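Local atomic coordinates of galactokinase (Bifidobacterium longum subsp. infantis ATCC 15697 = JCM 1222 = DSM 20088, PDB entry 6TEQ), a protein that belongs to the GHMP kinase family and, as a galactokinase, probably phosphorylates galactose at the expense of ATP. Residues Q220-D224 / F313-F317. Residues are numbered along the deposited sequence; the frame is centred on the assembly and turned at random. Where two conformers were deposited one is given.
Sequences QQEFD and FVRAF
Phe223 and Phe317 meet ring against ring, centroids 4.7 Å apart and planes inclined at 36°. Phe223 CD1 lies over one face of the Phe317 ring, displaced toward its rim, and comes to 3.6 Å from Phe317 CE2. With CG anti to the backbone N (chi1 -154°), Phe317 reaches from the helix toward residues 220-224. Phe223 CE1 also approaches the edge of the Phe313 ring, 4.4 Å from Phe313 CZ, so two aromatics one helical turn apart border the same phenylalanine. Tyr228 meets Phe317 edge-to-face, and Ile58 and Leu43 touch Phe223 as well.

The contact joins the end of strand 218-222 and the residues just past it, a strand that pairs antiparallel with strand 202-207, to the last turns of helix 294-318, and so ties the larger sheet of this GHMP kinase to a helix that runs into the C-terminal family region.

No direct hydrogen bond links the two segments; a water bridges them instead. The water donates to Gln221 OE1 and to Val314 O, at 2.8 Å from each. NE2 of that same amide is hydrogen-bonded to Ser219 OG. Bent at chi2 (-66°), Gln221 turns its amide across Val314, whose CG1 sits 3.4 Å from Gln221 OE1.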
ATOM      1  N   GLN A 220       0.487   0.986 -17.193  1.00 14.48           N
ATOM      2  CA  GLN A 220      -0.580   1.866 -16.683  1.00 11.11           C
ATOM      3  C   GLN A 220      -1.893   1.417 -17.326  1.00 13.90           C
ATOM      4  O   GLN A 220      -1.994   1.416 -18.582  1.00 16.94           O
ATOM      5  CB  GLN A 220      -0.291   3.317 -17.002  1.00 12.71           C
ATOM      6  CG  GLN A 220       0.979   3.834 -16.358  1.00 12.15           C
ATOM      7  CD  GLN A 220       0.973   3.981 -14.873  1.00 14.07           C
ATOM      8  OE1 GLN A 220      -0.091   4.035 -14.306  1.00 16.09           O
ATOM      9  NE2 GLN A 220       2.166   4.106 -14.271  1.00 16.24           N
ATOM     10  N   GLN A 221      -2.863   0.987 -16.521  1.00 11.82           N
ATOM     11  CA  GLN A 221      -4.135   0.462 -17.017  1.00 12.37           C
ATOM     12  C   GLN A 221      -5.194   1.539 -16.760  1.00 12.44           C
ATOM     13  O   GLN A 221      -5.263   2.111 -15.653  1.00 12.81           O
ATOM     14  CB  GLN A 221      -4.492  -0.814 -16.271  1.00 12.19           C
ATOM     15  CG  GLN A 221      -3.557  -1.950 -16.575  1.00 13.64           C
ATOM     16  CD  GLN A 221      -3.716  -2.347 -18.017  1.00 15.68           C
ATOM     17  OE1 GLN A 221      -4.812  -2.370 -18.566  1.00 16.81           O
ATOM     18  NE2 GLN A 221      -2.615  -2.818 -18.608  1.00 18.28           N
ATOM     19  N   GLU A 222      -5.999   1.811 -17.766  0.50 14.31           N
ATOM     20  CA  GLU A 222      -7.129   2.762 -17.655  0.50 15.32           C
ATOM     21  C   GLU A 222      -7.936   2.379 -16.417  0.50 13.81           C
ATOM     22  O   GLU A 222      -8.247   1.179 -16.240  0.50 11.56           O
ATOM     23  CB  GLU A 222      -7.964   2.734 -18.940  0.50 18.22           C
ATOM     24  CG  GLU A 222      -7.263   3.298 -20.184  0.50 23.34           C
ATOM     25  CD  GLU A 222      -7.318   4.818 -20.278  0.50 30.08           C
ATOM     26  OE1 GLU A 222      -7.717   5.406 -19.285  0.50 31.35           O
ATOM     27  OE2 GLU A 222      -6.981   5.408 -21.354  0.50 35.00           O
ATOM     28  N   PHE A 223      -8.244   3.346 -15.556  1.00 15.08           N
ATOM     29  CA  PHE A 223      -9.109   3.108 -14.397  1.00 14.35           C
ATOM     30  C   PHE A 223      -9.959   4.349 -14.178  1.00 17.21           C
ATOM     31  O   PHE A 223      -9.776   5.069 -13.190  1.00 17.21           O
ATOM     32  CB  PHE A 223      -8.316   2.656 -13.165  1.00 13.88           C
ATOM     33  CG  PHE A 223      -9.230   2.041 -12.147  1.00 13.33           C
ATOM     34  CD1 PHE A 223      -9.835   0.830 -12.361  1.00 15.38           C
ATOM     35  CD2 PHE A 223      -9.501   2.721 -10.955  1.00 12.90           C
ATOM     36  CE1 PHE A 223     -10.682   0.298 -11.393  1.00 16.22           C
ATOM     37  CE2 PHE A 223     -10.332   2.183 -10.006  1.00 15.96           C
ATOM     38  CZ  PHE A 223     -10.959   1.007 -10.255  1.00 14.69           C
ATOM     39  N   ASP A 224     -10.818   4.618 -15.135  1.00 15.66           N
ATOM     40  CA  ASP A 224     -11.633   5.846 -15.113  1.00 16.42           C
ATOM     41  C   ASP A 224     -13.014   5.426 -14.594  1.00 14.85           C
ATOM     42  O   ASP A 224     -13.818   4.922 -15.371  1.00 16.76           O
ATOM     43  CB  ASP A 224     -11.702   6.472 -16.487  1.00 18.79           C
ATOM     44  CG  ASP A 224     -12.597   7.674 -16.554  1.00 22.74           C
ATOM     45  OD1 ASP A 224     -13.190   8.055 -15.497  1.00 23.34           O
ATOM     46  OD2 ASP A 224     -12.592   8.282 -17.642  1.00 24.52           O
ATOM     47  N   PHE A 313      -8.915  -9.366 -14.238  1.00 11.91           N
ATOM     48  CA  PHE A 313      -9.488  -8.085 -13.904  1.00 11.07           C
ATOM     49  C   PHE A 313      -9.094  -7.058 -14.961  1.00 10.33           C
ATOM     50  O   PHE A 313      -9.903  -6.210 -15.297  1.00 11.08           O
ATOM     51  CB  PHE A 313      -9.066  -7.685 -12.483  1.00 11.17           C
ATOM     52  CG  PHE A 313      -9.747  -6.432 -12.043  1.00 12.36           C
ATOM     53  CD1 PHE A 313     -10.907  -6.456 -11.298  1.00 11.87           C
ATOM     54  CD2 PHE A 313      -9.205  -5.216 -12.357  1.00 12.72           C
ATOM     55  CE1 PHE A 313     -11.514  -5.290 -10.860  1.00 11.57           C
ATOM     56  CE2 PHE A 313      -9.842  -4.053 -11.966  1.00 12.32           C
ATOM     57  CZ  PHE A 313     -11.000  -4.087 -11.232  1.00 12.83           C
ATOM     58  N   VAL A 314      -7.790  -6.994 -15.302  1.00 11.42           N
ATOM     59  CA  VAL A 314      -7.309  -6.026 -16.296  1.00 12.23           C
ATOM     60  C   VAL A 314      -8.155  -6.211 -17.570  1.00 10.98           C
ATOM     61  O   VAL A 314      -8.557  -5.217 -18.176  1.00 12.81           O
ATOM     62  CB  VAL A 314      -5.795  -6.253 -16.492  1.00 14.25           C
ATOM     63  CG1 VAL A 314      -5.282  -5.609 -17.724  1.00 18.06           C
ATOM     64  CG2 VAL A 314      -5.037  -5.760 -15.238  1.00 13.46           C
ATOM     65  N   ARG A 315      -8.443  -7.425 -17.953  1.00 12.13           N
ATOM     66  CA  ARG A 315      -9.229  -7.685 -19.172  1.00 12.56           C
ATOM     67  C   ARG A 315     -10.694  -7.246 -18.945  1.00 11.81           C
ATOM     68  O   ARG A 315     -11.242  -6.492 -19.790  1.00 13.83           O
ATOM     69  CB  ARG A 315      -9.178  -9.161 -19.520  1.00 14.12           C
ATOM     70  CG  ARG A 315     -10.089  -9.495 -20.690  1.00 18.42           C
ATOM     71  CD  ARG A 315     -10.119 -10.963 -20.911  1.00 19.29           C
ATOM     72  NE  ARG A 315      -8.885 -11.406 -21.515  1.00 20.54           N
ATOM     73  CZ  ARG A 315      -8.644 -12.668 -21.849  1.00 25.92           C
ATOM     74  NH1 ARG A 315      -9.568 -13.622 -21.656  1.00 30.48           N
ATOM     75  NH2 ARG A 315      -7.478 -12.937 -22.403  1.00 32.34           N
ATOM     76  N   ALA A 316     -11.275  -7.604 -17.805  1.00 12.68           N
ATOM     77  CA  ALA A 316     -12.704  -7.299 -17.534  1.00 13.36           C
ATOM     78  C   ALA A 316     -12.912  -5.800 -17.530  1.00 13.31           C
ATOM     79  O   ALA A 316     -13.853  -5.283 -18.107  1.00 14.15           O
ATOM     80  CB  ALA A 316     -13.192  -7.909 -16.252  1.00 13.52           C
ATOM     81  N   PHE A 317     -12.046  -5.079 -16.810  1.00 11.50           N
ATOM     82  CA  PHE A 317     -12.259  -3.633 -16.701  1.00 12.96           C
ATOM     83  C   PHE A 317     -12.072  -2.967 -18.059  1.00 11.70           C
ATOM     84  O   PHE A 317     -12.824  -2.043 -18.401  1.00 14.68           O
ATOM     85  CB  PHE A 317     -11.379  -3.027 -15.599  1.00 15.05           C
ATOM     86  CG  PHE A 317     -11.955  -1.777 -15.033  1.00 14.44           C
ATOM     87  CD1 PHE A 317     -12.930  -1.844 -14.050  1.00 16.78           C
ATOM     88  CD2 PHE A 317     -11.584  -0.541 -15.536  1.00 14.37           C
ATOM     89  CE1 PHE A 317     -13.501  -0.676 -13.563  1.00 15.30           C
ATOM     90  CE2 PHE A 317     -12.179   0.614 -15.091  1.00 16.08           C
ATOM     91  CZ  PHE A 317     -13.158   0.540 -14.127  1.00 16.33           C
TER
HETATM   92  O   HOH W   1      -7.450  -2.755 -17.605  1.00 14.34           O